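Side-chain contacts in Melibiose/raffinose/stachyose-binding protein MelE (Bacillus subtilis subsp. subtilis str. 168, PDB 4R6H), which binds melibiose, raffinose and stachyose and serves as the solute-binding protein of the MelEDC-MsmX ABC transporter that imports them: residues A31-T36 against L320-D325; A54-K59 against I327-R332. One frame throughout, in Å; residues are numbered along the deposited sequence.

Interaction 1: residues A31-T36 against L320-D325; sequences AKKTLT and LKEAKD
Lys-33 and Glu-322 carry the polar half of this contact, a salt bridge in which Lys-33 NZ donates to Glu-322 OE2 at 2.7 Å. The ammonium does not come in along the carboxylate plane: it sits above it, 85° out of plane as seen from OE2, and Glu-322 OE1 is a more distant 3.5 Å from Lys-33 NZ. The two side chains run at about a right angle to one another. Each has to fold to make the meeting. Lys-33 bends at chi2, chi3 and chi4, starting from a CG lodged between the backbone N and the carbonyl carbon (chi1 68°), while Glu-322 turns once, at chi2. A second salt bridge spans one turn within the helix, from Lys-321 NZ to the syn lone pair of Asp-325 OD2 at 2.6 Å.

Strand 33-38 pairs in parallel with strand 64-69, and helix 320-331 packs on this small sheet in one lobe of the solute-binding protein; the short segments cross at -60°, with their axes 9.2 Å apart at the closest. Ile-64 of the neighbouring strand touches both Leu-35 and Glu-322, so the helix sits over both strands.

The apolar half belongs to Leu-35, two residues along and on the same side of the strand as Lys-33. Its CD1 lies 3.9 Å from Ala-323 N and 4.3 Å from Ala-323 CB, and its CD2 reaches to 4.1 Å from Glu-322 O. The leucine branch thus lies against the helix backbone as well as the methyl of Ala-323.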
# COMPACT_ATOMS: atom_id res chain seq x y z
N ALA A 31 23.72 28.00 16.76
CA ALA A 31 24.57 26.95 17.32
C ALA A 31 24.08 25.55 16.95
O ALA A 31 24.71 24.57 17.33
CB ALA A 31 24.69 27.07 18.84
N LYS A 32 23.00 25.48 16.17
CA LYS A 32 22.51 24.17 15.70
C LYS A 32 22.57 24.11 14.17
O LYS A 32 22.45 25.13 13.50
CB LYS A 32 21.07 23.91 16.17
CG LYS A 32 20.89 23.85 17.67
CD LYS A 32 19.50 23.41 18.05
CE LYS A 32 19.32 23.43 19.57
NZ LYS A 32 17.92 23.08 19.97
N LYS A 33 22.76 22.91 13.64
CA LYS A 33 22.62 22.66 12.20
C LYS A 33 21.26 22.02 11.95
O LYS A 33 20.73 21.32 12.82
CB LYS A 33 23.75 21.77 11.73
CG LYS A 33 23.66 20.35 12.27
CD LYS A 33 25.03 19.83 12.64
CE LYS A 33 25.83 19.49 11.40
NZ LYS A 33 26.66 18.29 11.66
N THR A 34 20.72 22.24 10.76
CA THR A 34 19.38 21.77 10.43
C THR A 34 19.50 20.44 9.71
O THR A 34 20.24 20.34 8.75
CB THR A 34 18.67 22.76 9.52
OG1 THR A 34 18.37 23.95 10.27
CG2 THR A 34 17.37 22.17 9.01
N LEU A 35 18.73 19.44 10.14
CA LEU A 35 18.67 18.13 9.45
C LEU A 35 17.26 18.09 8.85
O LEU A 35 16.26 18.15 9.58
CB LEU A 35 18.85 17.01 10.47
CG LEU A 35 18.69 15.58 9.90
CD1 LEU A 35 19.85 15.22 9.00
CD2 LEU A 35 18.58 14.56 11.02
N THR A 36 17.19 18.09 7.51
CA THR A 36 15.91 18.19 6.85
C THR A 36 15.39 16.81 6.48
O THR A 36 16.13 15.99 5.91
CB THR A 36 15.98 19.05 5.59
OG1 THR A 36 17.03 18.57 4.73
CG2 THR A 36 16.26 20.53 5.95
N LEU A 320 25.17 13.78 5.82
CA LEU A 320 24.93 12.34 5.68
C LEU A 320 25.16 11.62 7.00
O LEU A 320 24.44 10.68 7.34
CB LEU A 320 25.84 11.74 4.60
CG LEU A 320 25.65 10.26 4.31
CD1 LEU A 320 24.20 9.91 3.99
CD2 LEU A 320 26.59 9.72 3.22
N LYS A 321 26.20 12.01 7.74
CA LYS A 321 26.53 11.32 8.99
C LYS A 321 25.36 11.46 9.99
O LYS A 321 24.94 10.44 10.60
CB LYS A 321 27.87 11.86 9.56
CG LYS A 321 27.87 12.56 10.91
CD LYS A 321 28.05 11.57 12.05
CE LYS A 321 28.11 12.30 13.38
NZ LYS A 321 27.85 11.39 14.52
N GLU A 322 24.82 12.66 10.10
CA GLU A 322 23.71 12.95 10.99
C GLU A 322 22.43 12.24 10.51
O GLU A 322 21.61 11.80 11.33
CB GLU A 322 23.43 14.47 11.07
CG GLU A 322 24.48 15.32 11.80
CD GLU A 322 25.86 15.45 11.11
OE1 GLU A 322 26.02 15.40 9.86
OE2 GLU A 322 26.84 15.65 11.87
N ALA A 323 22.26 12.21 9.21
CA ALA A 323 21.13 11.49 8.57
C ALA A 323 21.17 10.01 8.99
O ALA A 323 20.11 9.43 9.36
CB ALA A 323 21.20 11.61 7.08
N LYS A 324 22.34 9.39 8.88
CA LYS A 324 22.50 8.00 9.34
C LYS A 324 22.31 7.86 10.84
O LYS A 324 21.68 6.86 11.29
CB LYS A 324 23.85 7.43 8.92
CG LYS A 324 23.94 7.21 7.43
CD LYS A 324 25.27 6.57 7.05
CE LYS A 324 25.35 6.33 5.56
NZ LYS A 324 26.70 5.80 5.17
N ASP A 325 22.79 8.83 11.64
CA ASP A 325 22.58 8.78 13.08
C ASP A 325 21.06 8.79 13.37
O ASP A 325 20.58 8.09 14.28
CB ASP A 325 23.20 9.98 13.82
CG ASP A 325 24.72 9.94 13.90
OD1 ASP A 325 25.35 8.89 13.74
OD2 ASP A 325 25.26 11.05 14.12

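Interaction 2: residues A54-K59 against I327-R332; sequences AAAFEK and IAFMAR
Residues 54-59 of helix 44-60 and the closing turns of helix 320-331 come nearest at Phe-57 and Phe-329, whose CA atoms are 7.2 Å apart. These two phenylalanines supply most of the contact. Their rings form a T-shaped (edge-to-face) pair, with planes at 80° and centroids 5.5 Å apart: Phe-57 offers its edge and Phe-329 its face. The edge atom is CD1 of Phe-57, which stands 3.7 Å from Phe-329 CG, near the root of the ring rather than over its middle. The middle is taken by Phe-57 CB, held 4.0 Å from the ring centroid and 11° off the normal, a CH-pi contact made almost straight down onto the face.

Phe-329 holds its CG anti to the backbone N (chi1 174°), which carries the ring out from its own helix until the far end rests against the backbone of the other. There CZ lies 3.6 Å from Phe-57 N, and the methyl of Ala-56 closes on the same atom, Ala-56 CB to Phe-329 CZ being 3.9 Å. The ring thus lies against the turn from Ala-56 to Phe-57 as well as against the side chain of Phe-57. On Arg-332, the guanidinium has Phe-329 CD2 over one face, and its NH2 forms a salt bridge with Glu-60, which links the junction between helices 320-331 and 333-343 to the end of helix 44-60.

Phe-57 is further enclosed by a stack with His-61, an edge-to-face pair with Phe-326, and Ile-64 and Val-66 of strand 64-69. This aromatic cluster between two helices and strand 64-69 is hydrophobic core of an alpha/beta lobe: helix 44-60 is the connection of the beta-alpha-beta crossover between parallel strands 33-38 and 64-69, and helix 320-331 packs beside it.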
# COMPACT_ATOMS: atom_id res chain seq x y z
N ALA A 54 11.50 12.98 16.81
CA ALA A 54 12.49 13.99 16.40
C ALA A 54 12.92 14.82 17.60
O ALA A 54 14.12 15.06 17.80
CB ALA A 54 11.96 14.86 15.31
N ALA A 55 11.97 15.20 18.44
CA ALA A 55 12.32 15.94 19.66
C ALA A 55 13.22 15.13 20.62
O ALA A 55 14.14 15.68 21.25
CB ALA A 55 11.07 16.42 20.35
N ALA A 56 12.97 13.84 20.73
CA ALA A 56 13.77 12.95 21.53
C ALA A 56 15.16 12.80 20.94
O ALA A 56 16.16 12.76 21.67
CB ALA A 56 13.08 11.60 21.68
N PHE A 57 15.25 12.77 19.62
CA PHE A 57 16.58 12.76 18.97
C PHE A 57 17.37 14.03 19.31
O PHE A 57 18.59 13.96 19.56
CB PHE A 57 16.40 12.64 17.47
CG PHE A 57 17.67 12.67 16.68
CD1 PHE A 57 18.43 11.54 16.52
CD2 PHE A 57 18.12 13.86 16.08
CE1 PHE A 57 19.59 11.55 15.74
CE2 PHE A 57 19.26 13.89 15.31
CZ PHE A 57 20.00 12.74 15.15
N GLU A 58 16.68 15.17 19.29
CA GLU A 58 17.30 16.46 19.60
C GLU A 58 17.83 16.50 21.04
O GLU A 58 18.86 17.15 21.28
CB GLU A 58 16.35 17.61 19.37
CG GLU A 58 16.05 17.84 17.89
CD GLU A 58 15.03 18.92 17.66
OE1 GLU A 58 14.44 19.41 18.64
OE2 GLU A 58 14.78 19.26 16.51
N LYS A 59 17.19 15.78 21.97
CA LYS A 59 17.72 15.73 23.37
C LYS A 59 19.10 15.08 23.44
O LYS A 59 19.95 15.50 24.23
CB LYS A 59 16.75 15.01 24.33
CG LYS A 59 15.54 15.85 24.70
CD LYS A 59 14.39 14.97 25.17
CE LYS A 59 13.03 15.45 24.67
NZ LYS A 59 12.13 14.33 24.23
N ILE A 327 18.58 7.73 11.32
CA ILE A 327 18.04 6.42 10.95
C ILE A 327 18.32 5.40 12.07
O ILE A 327 17.43 4.64 12.48
CB ILE A 327 18.61 5.96 9.60
CG1 ILE A 327 18.05 6.81 8.45
CG2 ILE A 327 18.30 4.49 9.39
CD1 ILE A 327 18.70 6.55 7.11
N ALA A 328 19.58 5.36 12.55
CA ALA A 328 19.93 4.42 13.62
C ALA A 328 19.08 4.64 14.87
O ALA A 328 18.69 3.69 15.54
CB ALA A 328 21.41 4.48 13.94
N PHE A 329 18.81 5.91 15.19
CA PHE A 329 17.98 6.26 16.31
C PHE A 329 16.56 5.71 16.08
O PHE A 329 15.96 5.13 16.98
CB PHE A 329 17.97 7.79 16.50
CG PHE A 329 17.02 8.27 17.54
CD1 PHE A 329 15.73 8.58 17.19
CD2 PHE A 329 17.43 8.46 18.86
CE1 PHE A 329 14.81 9.01 18.15
CE2 PHE A 329 16.53 8.91 19.81
CZ PHE A 329 15.22 9.21 19.44
N MET A 330 15.99 5.96 14.91
CA MET A 330 14.64 5.48 14.59
C MET A 330 14.52 3.94 14.64
O MET A 330 13.45 3.41 14.99
CB MET A 330 14.22 6.00 13.22
CG MET A 330 13.93 7.49 13.20
SD MET A 330 12.56 8.07 14.20
CE MET A 330 11.15 7.37 13.34
N ALA A 331 15.63 3.26 14.35
CA ALA A 331 15.69 1.79 14.31
C ALA A 331 15.83 1.14 15.68
O ALA A 331 15.67 -0.08 15.80
CB ALA A 331 16.83 1.33 13.41
N ARG A 332 16.15 1.91 16.70
CA ARG A 332 16.19 1.35 18.08
C ARG A 332 14.79 0.74 18.36
O ARG A 332 13.78 1.37 18.08
CB ARG A 332 16.49 2.43 19.09
CG ARG A 332 17.87 3.03 18.95
CD ARG A 332 18.04 4.07 20.04
NE ARG A 332 19.30 4.77 19.86
CZ ARG A 332 19.64 5.90 20.47
NH1 ARG A 332 18.83 6.47 21.33
NH2 ARG A 332 20.85 6.42 20.24

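Helix 320-331 is common to both contacts: its first turns meet strand 33-38 in interaction 1, and its last turns meet helix 44-60 in interaction 2. The centres are 11 Å apart, and the two join directly through the ring of Phe-57, whose CE1 is 3.9 Å from Asp-325 O and whose CZ is 4.2 Å from Glu-322 O. Strand 33-38 and helix 44-60 follow one another near the start of the chain, whereas helix 320-331 arrives more than 250 residues later, so together the contacts build this late helix into the N-terminal part of one lobe. The centres of interactions 1 and 2 lie about 30 and 25 Å from the centre of the chain, on the same side of it.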